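ZmpA Glycopeptidase (Clostridium perfringens, PDB 6XSX) probably cleaves glycosylated polypeptides as a metallopeptidase of the M60 family, this chain being the catalytic module of a larger multidomain protein. Local coordinates at residues K245-D248 against M253-G256; G258-N263 against G284-T289; P74-K79 against I137-A142; V89-S94 against N98-P103. All blocks are in the same frame, centred on the assembly; numbering follows the deposited sequence.

Contact 1 of 4, residues K245-D248 against M253-G256; sequences KWLD and MNAG
The ammonium nitrogen of Lys245 is gripped from several sides. Its NZ gives a hydrogen bond of 2.6 Å to the oxygen of water 1 and another of 2.7 Å to that of water 2, and it also bonds Asn86 OD1. The direct link across the contact, from Lys245 NZ to Asn254 OD1, is weak at 3.3 Å, so the waters do much of the joining. Water 1 also accepts from Asn254 ND2 at 2.7 Å, while water 2 donates to Asn254 OD1 at 2.8 Å. Each end of the amide thus has its own water, and asparagine suits the place because it offers a donor and an acceptor side by side. The lysine is nearly fully extended beyond CG and meets the asparagine side chain at about a right angle.

Residues 245-248 begin the loop that leaves strand 240-244, and Asn254 lies on the weakly bonded strand 254-256, an outermost strand of the large mixed sheet. Strand 259-262 runs between the two, so the lysine must cross it, and it does so over Gly261, where Lys245 CD lies 3.8 Å from Gly261 CA; a residue without a side chain lets the lysine pass this close.

Next to this polar cluster, Leu247 supplies the apolar part. With CG beside its backbone N (chi1 -59°), it turns CD1 to Met253 CA at 3.7 Å and CD2 toward the Asn254 amide. The CB of Met253 points away from residues 245-248, and its side chain touches Glu282 of the probable HExxH motif on helix 277-286.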
loop_
_atom_site.group_PDB
_atom_site.type_symbol
_atom_site.label_atom_id
_atom_site.label_comp_id
_atom_site.label_asym_id
_atom_site.label_seq_id
_atom_site.Cartn_x
_atom_site.Cartn_y
_atom_site.Cartn_z
ATOM N N LYS A 245 9.171 12.353 -8.924
ATOM C CA LYS A 245 9.782 13.312 -8.020
ATOM C C LYS A 245 11.295 13.143 -8.075
ATOM O O LYS A 245 11.803 12.083 -8.435
ATOM C CB LYS A 245 9.305 13.069 -6.587
ATOM C CG LYS A 245 7.864 13.433 -6.279
ATOM C CD LYS A 245 7.613 13.445 -4.783
ATOM C CE LYS A 245 6.145 13.545 -4.435
ATOM N NZ LYS A 245 5.971 13.685 -2.974
ATOM N N TRP A 246 12.008 14.199 -7.679
ATOM C CA TRP A 246 13.457 14.140 -7.632
ATOM C C TRP A 246 13.862 13.622 -6.254
ATOM O O TRP A 246 13.856 14.376 -5.287
ATOM C CB TRP A 246 14.030 15.534 -7.931
ATOM C CG TRP A 246 15.519 15.653 -7.813
ATOM C CD1 TRP A 246 16.452 14.737 -8.203
ATOM C CD2 TRP A 246 16.255 16.787 -7.313
ATOM N NE1 TRP A 246 17.713 15.209 -7.955
ATOM C CE2 TRP A 246 17.624 16.468 -7.421
ATOM C CE3 TRP A 246 15.894 18.034 -6.785
ATOM C CZ2 TRP A 246 18.625 17.348 -7.000
ATOM C CZ3 TRP A 246 16.883 18.907 -6.378
ATOM C CH2 TRP A 246 18.234 18.565 -6.483
ATOM N N LEU A 247 14.183 12.326 -6.164
ATOM C CA LEU A 247 14.335 11.714 -4.853
ATOM C C LEU A 247 15.767 11.231 -4.638
ATOM O O LEU A 247 16.022 10.478 -3.700
ATOM C CB LEU A 247 13.337 10.557 -4.723
ATOM C CG LEU A 247 11.867 10.941 -4.877
ATOM C CD1 LEU A 247 10.963 9.732 -4.651
ATOM C CD2 LEU A 247 11.508 12.062 -3.913
ATOM N N ASP A 248 16.697 11.697 -5.483
ATOM C CA ASP A 248 18.053 11.168 -5.527
ATOM C C ASP A 248 18.675 11.148 -4.134
ATOM O O ASP A 248 19.352 10.185 -3.782
ATOM C CB ASP A 248 18.939 11.951 -6.499
ATOM C CG ASP A 248 18.625 11.683 -7.959
ATOM O OD1 ASP A 248 17.642 10.965 -8.236
ATOM O OD2 ASP A 248 19.383 12.179 -8.809
ATOM N N MET A 253 11.558 5.969 -2.491
ATOM C CA MET A 253 10.291 6.615 -2.805
ATOM C C MET A 253 9.761 7.333 -1.559
ATOM O O MET A 253 10.414 7.318 -0.513
ATOM C CB MET A 253 9.269 5.587 -3.302
ATOM C CG MET A 253 9.642 4.977 -4.643
ATOM S SD MET A 253 8.629 3.546 -5.077
ATOM C CE MET A 253 9.775 2.632 -6.108
ATOM N N ASN A 254 8.589 7.985 -1.682
ATOM C CA ASN A 254 7.962 8.649 -0.542
ATOM C C ASN A 254 6.437 8.719 -0.678
ATOM O O ASN A 254 5.862 8.294 -1.693
ATOM C CB ASN A 254 8.593 10.013 -0.240
ATOM C CG ASN A 254 8.214 11.083 -1.240
ATOM O OD1 ASN A 254 7.516 10.819 -2.218
ATOM N ND2 ASN A 254 8.663 12.303 -0.992
ATOM N N ALA A 255 5.808 9.286 0.369
ATOM C CA ALA A 255 4.360 9.285 0.534
ATOM C C ALA A 255 3.895 10.450 1.407
ATOM O O ALA A 255 4.665 11.005 2.185
ATOM C CB ALA A 255 3.917 7.968 1.118
ATOM N N GLY A 256 2.604 10.773 1.281
ATOM C CA GLY A 256 1.933 11.849 1.992
ATOM C C GLY A 256 0.860 12.492 1.116
ATOM O O GLY A 256 1.018 12.572 -0.102
HETATM O O HOH W 1 8.051 14.840 -1.811
HETATM O O HOH W 2 4.839 11.495 -1.805
#

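Contact 2 of 4, residues G258-N263 against G284-T289; sequences GITGFN and GHNFDT
The last turn of helix 277-286, which carries the HExxH sequence expected of a zinc peptidase, packs against the start of strand 259-262, and Asn286 in that turn makes the join. The Asn286 amide holds the backbone at the start of the strand and at the residue just before it. Its OD1 accepts from Gly258 N at 2.9 Å, a bent bond of 139° in which the donor stands well above the carbonyl plane. Its ND2 donates to Ile259 O at 3.0 Å, a straighter bond of 156°; here the acceptor lies close to the amide plane, although ND2 sits above the plane of the peptide carbonyl.

His285, the second histidine of the motif, directly precedes Asn286, so these bonds fix the end of the motif helix to the sheet; no metal is bound to the histidines here. Asparagine fits because one short side chain can serve a peptide N-H and a peptide C=O together. Gly258 has a positive phi of 67°, a backbone shape glycine adopts easily, just before the strand begins. Asn286 ND2 also bonds Tyr240 OH, which in turn bonds Thr260 OG1, and this second partner helps fix the rotation of the buried amide. The CB of Ile259 points away from the helix, and its side chain packs on Ile241 and Met243 of strand 240-244.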
loop_
_atom_site.group_PDB
_atom_site.type_symbol
_atom_site.label_atom_id
_atom_site.label_comp_id
_atom_site.label_asym_id
_atom_site.label_seq_id
_atom_site.Cartn_x
_atom_site.Cartn_y
_atom_site.Cartn_z
ATOM N N GLY A 258 -1.962 11.693 -0.021
ATOM C CA GLY A 258 -2.523 10.887 -1.092
ATOM C C GLY A 258 -1.663 10.919 -2.353
ATOM O O GLY A 258 -2.177 10.798 -3.461
ATOM N N ILE A 259 -0.352 11.081 -2.166
ATOM C CA ILE A 259 0.590 11.114 -3.274
ATOM C C ILE A 259 1.680 10.078 -3.011
ATOM O O ILE A 259 2.261 10.061 -1.925
ATOM C CB ILE A 259 1.180 12.536 -3.431
ATOM C CG1 ILE A 259 0.110 13.549 -3.854
ATOM C CG2 ILE A 259 2.370 12.537 -4.384
ATOM C CD1 ILE A 259 0.402 14.992 -3.454
ATOM N N THR A 260 1.953 9.234 -4.017
ATOM C CA THR A 260 3.178 8.448 -4.063
ATOM C C THR A 260 4.190 9.138 -4.980
ATOM O O THR A 260 3.887 9.471 -6.125
ATOM C CB THR A 260 2.925 7.018 -4.565
ATOM O OG1 THR A 260 2.225 6.295 -3.551
ATOM C CG2 THR A 260 4.202 6.295 -4.946
ATOM N N GLY A 261 5.393 9.370 -4.458
ATOM C CA GLY A 261 6.487 9.883 -5.269
ATOM C C GLY A 261 7.408 8.733 -5.659
ATOM O O GLY A 261 7.611 7.829 -4.857
ATOM N N PHE A 262 7.904 8.751 -6.903
ATOM C CA PHE A 262 8.863 7.769 -7.384
ATOM C C PHE A 262 9.919 8.520 -8.193
ATOM O O PHE A 262 9.636 9.577 -8.751
ATOM C CB PHE A 262 8.175 6.685 -8.222
ATOM C CG PHE A 262 7.305 7.223 -9.334
ATOM C CD1 PHE A 262 7.865 7.728 -10.505
ATOM C CD2 PHE A 262 5.922 7.262 -9.196
ATOM C CE1 PHE A 262 7.060 8.258 -11.506
ATOM C CE2 PHE A 262 5.115 7.765 -10.210
ATOM C CZ PHE A 262 5.684 8.278 -11.358
ATOM N N ASN A 263 11.129 7.960 -8.262
ATOM C CA ASN A 263 12.237 8.608 -8.943
ATOM C C ASN A 263 12.191 8.255 -10.431
ATOM O O ASN A 263 11.382 7.423 -10.851
ATOM C CB ASN A 263 13.574 8.236 -8.286
ATOM C CG ASN A 263 14.623 9.332 -8.356
ATOM O OD1 ASN A 263 14.527 10.273 -9.154
ATOM N ND2 ASN A 263 15.636 9.220 -7.510
ATOM N N GLY A 284 0.476 2.396 1.337
ATOM C CA GLY A 284 0.205 2.025 2.721
ATOM C C GLY A 284 0.291 3.208 3.688
ATOM O O GLY A 284 -0.591 3.387 4.523
ATOM N N HIS A 285 1.357 4.009 3.567
ATOM C CA HIS A 285 1.527 5.194 4.395
ATOM C C HIS A 285 0.340 6.132 4.206
ATOM O O HIS A 285 -0.073 6.790 5.147
ATOM C CB HIS A 285 2.771 5.994 3.984
ATOM C CG HIS A 285 4.071 5.509 4.525
ATOM N ND1 HIS A 285 4.236 5.141 5.849
ATOM C CD2 HIS A 285 5.282 5.386 3.932
ATOM C CE1 HIS A 285 5.491 4.774 6.042
ATOM N NE2 HIS A 285 6.158 4.923 4.877
ATOM N N ASN A 286 -0.172 6.216 2.973
ATOM C CA ASN A 286 -1.220 7.170 2.647
ATOM C C ASN A 286 -2.565 6.706 3.198
ATOM O O ASN A 286 -3.456 7.523 3.437
ATOM C CB ASN A 286 -1.278 7.457 1.144
ATOM C CG ASN A 286 -0.348 8.584 0.740
ATOM O OD1 ASN A 286 -0.356 9.649 1.356
ATOM N ND2 ASN A 286 0.449 8.363 -0.293
ATOM N N PHE A 287 -2.715 5.394 3.405
ATOM C CA PHE A 287 -4.025 4.885 3.794
ATOM C C PHE A 287 -4.265 4.822 5.308
ATOM O O PHE A 287 -5.349 4.405 5.708
ATOM C CB PHE A 287 -4.361 3.572 3.077
ATOM C CG PHE A 287 -5.104 3.779 1.782
ATOM C CD1 PHE A 287 -6.488 3.811 1.756
ATOM C CD2 PHE A 287 -4.418 3.980 0.593
ATOM C CE1 PHE A 287 -7.174 4.026 0.567
ATOM C CE2 PHE A 287 -5.102 4.193 -0.592
ATOM C CZ PHE A 287 -6.478 4.204 -0.606
ATOM N N ASP A 288 -3.305 5.230 6.158
ATOM C CA ASP A 288 -3.615 5.271 7.586
ATOM C C ASP A 288 -2.791 6.308 8.346
ATOM O O ASP A 288 -1.563 6.246 8.361
ATOM C CB ASP A 288 -3.536 3.894 8.253
ATOM C CG ASP A 288 -4.258 3.811 9.591
ATOM O OD1 ASP A 288 -4.976 4.770 9.959
ATOM O OD2 ASP A 288 -4.110 2.775 10.256
ATOM N N THR A 289 -3.498 7.218 9.029
ATOM C CA THR A 289 -2.871 8.262 9.824
ATOM C C THR A 289 -3.391 8.223 11.257
ATOM O O THR A 289 -3.153 9.154 12.024
ATOM C CB THR A 289 -3.200 9.665 9.293
ATOM O OG1 THR A 289 -4.621 9.828 9.269
ATOM C CG2 THR A 289 -2.592 9.945 7.940
#

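Contact 3 of 4, residues P74-K79 against I137-A142; sequences PKLVFK and IRIEGA. With EDO (1,2-ethanediol), chain F.
Ile137 adopts a less usual chi1 of 82°, with CG1 between the backbone N and the carbonyl carbon, and this spreads its two branches over two partners. CD1, at the end of the CG1 branch, reaches Leu76 CD1 at 4.2 Å, while CG2, beside the backbone N, meets Pro74 CG at 4.1 Å. The proline ring and the isoleucine lie alongside, pointing opposite ways. Leu76 CD1 also touches Ile139 CD1 at 4.2 Å, so one methyl sits against the tips of two isoleucines.

Strand 75-80 belongs to the large mixed sheet and strand 136-140 to a separate four-stranded antiparallel sheet, and here the two sheets pack face to face. No hydrogen bond crosses between the two segments; the side chains that meet between them are all apolar, which suits branched aliphatic residues and a proline, whose side chain closes into a compact apolar ring. Leu76 also rests on Ile61 and Val63 of strand 60-66, within the same interface.

On the other face of strand 136-140 the residues are polar. Arg138 NH1 forms a salt bridge of 2.6 Å with Glu140 OE2, nearly straight at 172° and in the guanidinium plane, approaching the carboxylate on its anti side. Arg138 NE makes a weak bond to an ethanediol, probably from the crystallisation liquor.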
loop_
_atom_site.group_PDB
_atom_site.type_symbol
_atom_site.label_atom_id
_atom_site.label_comp_id
_atom_site.label_asym_id
_atom_site.label_seq_id
_atom_site.Cartn_x
_atom_site.Cartn_y
_atom_site.Cartn_z
ATOM N N PRO A 74 -14.294 27.318 -8.005
ATOM C CA PRO A 74 -13.258 26.287 -8.071
ATOM C C PRO A 74 -11.885 26.952 -8.132
ATOM O O PRO A 74 -11.779 28.169 -8.299
ATOM C CB PRO A 74 -13.537 25.559 -9.397
ATOM C CG PRO A 74 -14.290 26.585 -10.240
ATOM C CD PRO A 74 -15.097 27.383 -9.239
ATOM N N LYS A 75 -10.850 26.122 -7.979
ATOM C CA LYS A 75 -9.464 26.548 -7.994
ATOM C C LYS A 75 -8.739 25.851 -9.146
ATOM O O LYS A 75 -9.144 24.774 -9.597
ATOM C CB LYS A 75 -8.843 26.254 -6.623
ATOM C CG LYS A 75 -9.394 27.148 -5.514
ATOM C CD LYS A 75 -9.579 26.506 -4.155
ATOM C CE LYS A 75 -10.423 27.336 -3.203
ATOM N NZ LYS A 75 -10.128 28.793 -3.273
ATOM N N LEU A 76 -7.680 26.505 -9.629
ATOM C CA LEU A 76 -6.732 25.871 -10.525
ATOM C C LEU A 76 -5.546 25.395 -9.690
ATOM O O LEU A 76 -5.167 26.056 -8.713
ATOM C CB LEU A 76 -6.276 26.928 -11.533
ATOM C CG LEU A 76 -6.192 26.495 -12.991
ATOM C CD1 LEU A 76 -7.519 25.915 -13.468
ATOM C CD2 LEU A 76 -5.798 27.687 -13.858
ATOM N N VAL A 77 -5.002 24.230 -10.070
ATOM C CA VAL A 77 -3.745 23.745 -9.530
ATOM C C VAL A 77 -2.720 23.761 -10.662
ATOM O O VAL A 77 -2.941 23.148 -11.708
ATOM C CB VAL A 77 -3.893 22.345 -8.894
ATOM C CG1 VAL A 77 -2.558 21.796 -8.393
ATOM C CG2 VAL A 77 -4.929 22.341 -7.765
ATOM N N PHE A 78 -1.635 24.524 -10.458
ATOM C CA PHE A 78 -0.435 24.412 -11.270
ATOM C C PHE A 78 0.487 23.396 -10.601
ATOM O O PHE A 78 0.744 23.487 -9.397
ATOM C CB PHE A 78 0.265 25.766 -11.429
ATOM C CG PHE A 78 1.687 25.712 -11.949
ATOM C CD1 PHE A 78 1.964 25.333 -13.255
ATOM C CD2 PHE A 78 2.759 26.057 -11.133
ATOM C CE1 PHE A 78 3.269 25.277 -13.729
ATOM C CE2 PHE A 78 4.064 25.998 -11.606
ATOM C CZ PHE A 78 4.321 25.613 -12.905
ATOM N N LYS A 79 0.968 22.435 -11.395
ATOM C CA LYS A 79 1.892 21.433 -10.899
ATOM C C LYS A 79 3.160 21.481 -11.747
ATOM O O LYS A 79 3.127 21.140 -12.929
ATOM C CB LYS A 79 1.206 20.058 -10.870
ATOM C CG LYS A 79 2.004 18.916 -10.227
ATOM C CD LYS A 79 2.836 18.147 -11.237
ATOM C CE LYS A 79 3.570 16.949 -10.676
ATOM N NZ LYS A 79 4.782 17.346 -9.917
ATOM N N ILE A 137 -15.757 26.572 -16.600
ATOM C CA ILE A 137 -14.575 27.385 -16.817
ATOM C C ILE A 137 -14.040 27.159 -18.227
ATOM O O ILE A 137 -14.281 26.115 -18.842
ATOM C CB ILE A 137 -13.488 27.200 -15.731
ATOM C CG1 ILE A 137 -12.615 25.968 -15.963
ATOM C CG2 ILE A 137 -14.068 27.233 -14.319
ATOM C CD1 ILE A 137 -11.318 26.007 -15.185
ATOM N N ARG A 138 -13.313 28.173 -18.706
ATOM C CA ARG A 138 -12.584 28.112 -19.956
ATOM C C ARG A 138 -11.190 28.685 -19.730
ATOM O O ARG A 138 -11.039 29.694 -19.046
ATOM C CB ARG A 138 -13.333 28.910 -21.025
ATOM C CG ARG A 138 -12.788 28.731 -22.432
ATOM C CD ARG A 138 -13.758 29.288 -23.460
ATOM N NE ARG A 138 -14.169 30.666 -23.217
ATOM C CZ ARG A 138 -13.445 31.735 -23.530
ATOM N NH1 ARG A 138 -12.255 31.588 -24.089
ATOM N NH2 ARG A 138 -13.915 32.945 -23.280
ATOM N N ILE A 139 -10.181 28.026 -20.312
ATOM C CA ILE A 139 -8.805 28.463 -20.170
ATOM C C ILE A 139 -8.288 28.881 -21.545
ATOM O O ILE A 139 -8.336 28.096 -22.487
ATOM C CB ILE A 139 -7.940 27.357 -19.519
ATOM C CG1 ILE A 139 -8.471 26.973 -18.135
ATOM C CG2 ILE A 139 -6.479 27.772 -19.455
ATOM C CD1 ILE A 139 -7.962 25.640 -17.621
ATOM N N GLU A 140 -7.755 30.105 -21.634
ATOM C CA GLU A 140 -7.136 30.599 -22.855
ATOM C C GLU A 140 -5.628 30.735 -22.656
ATOM O O GLU A 140 -5.172 31.179 -21.601
ATOM C CB GLU A 140 -7.656 32.003 -23.183
ATOM C CG GLU A 140 -9.094 32.069 -23.654
ATOM C CD GLU A 140 -9.553 33.469 -24.060
ATOM O OE1 GLU A 140 -8.771 34.443 -23.878
ATOM O OE2 GLU A 140 -10.697 33.595 -24.548
ATOM N N GLY A 141 -4.864 30.374 -23.694
ATOM C CA GLY A 141 -3.457 30.731 -23.808
ATOM C C GLY A 141 -2.519 29.592 -23.411
ATOM O O GLY A 141 -1.301 29.781 -23.362
ATOM N N ALA A 142 -3.085 28.408 -23.133
ATOM C CA ALA A 142 -2.276 27.283 -22.691
ATOM C C ALA A 142 -2.058 26.310 -23.852
ATOM O O ALA A 142 -2.706 26.421 -24.883
ATOM C CB ALA A 142 -2.899 26.620 -21.481
HETATM C C1 EDO F . -17.246 29.517 -19.781
HETATM O O1 EDO F . -16.645 30.220 -20.855
HETATM C C2 EDO F . -17.028 30.205 -18.492
HETATM O O2 EDO F . -17.507 31.534 -18.539
#

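Contact 4 of 4, residues V89-S94 against N98-P103; sequences VTISLS and NVITIP
Two hydrogen bonds and a row of apolar contacts join Val89-Ser94 to Asn98-Pro103, which run in nearly opposite directions. The polar part is the Asn98 amide closing on the backbone of Ser94. Its OD1 accepts from Ser94 N at 2.9 Å, almost straight at 174° and on a lone pair in the carbonyl plane, and its ND2 donates to Ser94 O at 3.1 Å. The amide thus serves both backbone groups of one residue, a task for which asparagine has the right pair of atoms. ND2 has a further acceptor in Val63 O.

The apolar part follows from there. Leu93 CD2 presses on Ile100 CD1 at 3.5 Å, the two side chains crossing at about a right angle. Ile91 CG2 meets Ile100 CG2 at 4.0 Å, and Ile91 CD1 points its methyl at Pro103 CD, 4.1 Å away. Val89 CG2 lies 3.9 Å from Pro103 CG, the puckered proline ring passing alongside the forked valine.

Since the strands meet through side chains, without backbone bonds between them, the connection is a beta arch: strand 88-91 borders strand 75-80 at the edge of the mixed sheet, while strand 96-101 borders strand 60-66 at the edge of the facing four-stranded sheet.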
loop_
_atom_site.group_PDB
_atom_site.type_symbol
_atom_site.label_atom_id
_atom_site.label_comp_id
_atom_site.label_asym_id
_atom_site.label_seq_id
_atom_site.Cartn_x
_atom_site.Cartn_y
_atom_site.Cartn_z
ATOM N N VAL A 89 0.996 24.549 -6.854
ATOM C CA VAL A 89 0.546 25.813 -6.292
ATOM C C VAL A 89 -0.955 25.889 -6.558
ATOM O O VAL A 89 -1.393 25.644 -7.679
ATOM C CB VAL A 89 1.246 27.041 -6.920
ATOM C CG1 VAL A 89 0.859 28.339 -6.215
ATOM C CG2 VAL A 89 2.760 26.911 -6.988
ATOM N N THR A 90 -1.728 26.233 -5.522
ATOM C CA THR A 90 -3.157 26.458 -5.668
ATOM C C THR A 90 -3.389 27.896 -6.127
ATOM O O THR A 90 -2.841 28.816 -5.532
ATOM C CB THR A 90 -3.875 26.185 -4.344
ATOM O OG1 THR A 90 -3.652 24.802 -4.095
ATOM C CG2 THR A 90 -5.364 26.441 -4.415
ATOM N N ILE A 91 -4.193 28.076 -7.186
ATOM C CA ILE A 91 -4.501 29.403 -7.697
ATOM C C ILE A 91 -5.996 29.658 -7.548
ATOM O O ILE A 91 -6.814 28.952 -8.131
ATOM C CB ILE A 91 -4.014 29.600 -9.151
ATOM C CG1 ILE A 91 -2.514 29.313 -9.296
ATOM C CG2 ILE A 91 -4.360 30.994 -9.668
ATOM C CD1 ILE A 91 -2.098 28.948 -10.709
ATOM N N SER A 92 -6.330 30.680 -6.753
ATOM C CA SER A 92 -7.715 31.056 -6.533
ATOM C C SER A 92 -8.261 31.792 -7.755
ATOM O O SER A 92 -7.506 32.449 -8.473
ATOM C CB SER A 92 -7.873 31.855 -5.262
ATOM O OG SER A 92 -8.007 30.960 -4.164
ATOM N N LEU A 93 -9.575 31.645 -7.978
ATOM C CA LEU A 93 -10.262 32.199 -9.134
ATOM C C LEU A 93 -11.471 32.979 -8.640
ATOM O O LEU A 93 -12.076 32.623 -7.635
ATOM C CB LEU A 93 -10.739 31.070 -10.058
ATOM C CG LEU A 93 -9.660 30.217 -10.721
ATOM C CD1 LEU A 93 -10.282 29.038 -11.461
ATOM C CD2 LEU A 93 -8.809 31.044 -11.678
ATOM N N SER A 94 -11.841 34.016 -9.389
ATOM C CA SER A 94 -13.069 34.735 -9.095
ATOM C C SER A 94 -14.044 34.582 -10.260
ATOM O O SER A 94 -13.659 34.163 -11.350
ATOM C CB SER A 94 -12.767 36.167 -8.785
ATOM O OG SER A 94 -11.740 36.634 -9.642
ATOM N N ASN A 98 -10.118 36.074 -15.335
ATOM C CA ASN A 98 -8.947 36.006 -14.471
ATOM C C ASN A 98 -7.689 36.038 -15.337
ATOM O O ASN A 98 -7.425 35.097 -16.085
ATOM C CB ASN A 98 -8.913 34.726 -13.622
ATOM C CG ASN A 98 -10.117 34.528 -12.723
ATOM O OD1 ASN A 98 -10.039 34.742 -11.518
ATOM N ND2 ASN A 98 -11.236 34.126 -13.299
ATOM N N VAL A 99 -6.907 37.116 -15.215
ATOM C CA VAL A 99 -5.611 37.200 -15.868
ATOM C C VAL A 99 -4.566 36.677 -14.880
ATOM O O VAL A 99 -4.283 37.328 -13.876
ATOM C CB VAL A 99 -5.313 38.635 -16.359
ATOM C CG1 VAL A 99 -4.001 38.705 -17.135
ATOM C CG2 VAL A 99 -6.454 39.183 -17.222
ATOM N N ILE A 100 -4.023 35.482 -15.164
ATOM C CA ILE A 100 -3.143 34.788 -14.236
ATOM C C ILE A 100 -1.731 34.672 -14.810
ATOM O O ILE A 100 -1.539 34.195 -15.934
ATOM C CB ILE A 100 -3.702 33.405 -13.840
ATOM C CG1 ILE A 100 -5.093 33.522 -13.205
ATOM C CG2 ILE A 100 -2.736 32.681 -12.904
ATOM C CD1 ILE A 100 -5.864 32.239 -13.232
ATOM N N THR A 101 -0.754 35.076 -13.986
ATOM C CA THR A 101 0.657 34.792 -14.213
ATOM C C THR A 101 0.985 33.451 -13.558
ATOM O O THR A 101 0.780 33.270 -12.359
ATOM C CB THR A 101 1.558 35.944 -13.735
ATOM O OG1 THR A 101 1.162 37.107 -14.464
ATOM C CG2 THR A 101 3.035 35.707 -13.981
ATOM N N ILE A 102 1.469 32.504 -14.366
ATOM C CA ILE A 102 1.809 31.192 -13.836
ATOM C C ILE A 102 3.006 31.340 -12.899
ATOM O O ILE A 102 4.004 31.946 -13.263
ATOM C CB ILE A 102 2.051 30.176 -14.975
ATOM C CG1 ILE A 102 0.786 29.989 -15.822
ATOM C CG2 ILE A 102 2.568 28.849 -14.420
ATOM C CD1 ILE A 102 -0.455 29.597 -15.017
ATOM N N PRO A 103 2.955 30.822 -11.652
ATOM C CA PRO A 103 4.077 30.981 -10.728
ATOM C C PRO A 103 5.267 30.081 -11.069
ATOM O O PRO A 103 5.212 29.255 -11.988
ATOM C CB PRO A 103 3.455 30.592 -9.378
ATOM C CG PRO A 103 2.390 29.575 -9.748
ATOM C CD PRO A 103 1.835 30.066 -11.071
#

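From the N terminus, contact 3 opens first at 74-79, and contact 4 opens and closes entirely within the 57 residues before 137-142 completes it. Both join the mixed sheet to the four-stranded sheet: contact 4 closes the short arch between strands 88-91 and 96-101, contact 3 a far longer loop. They touch through backbone bonds between strands 75-80 and 88-91. Further along, contact 1 closes a tight loop at 253-256 before contact 2 opens at 258-263, so these two follow in series. Contact 2 spans 20 residues and ties the motif helix to the sheet. All four reach the same mixed sheet, with contacts 3 and 4 toward one edge and contacts 1 and 2 toward the other.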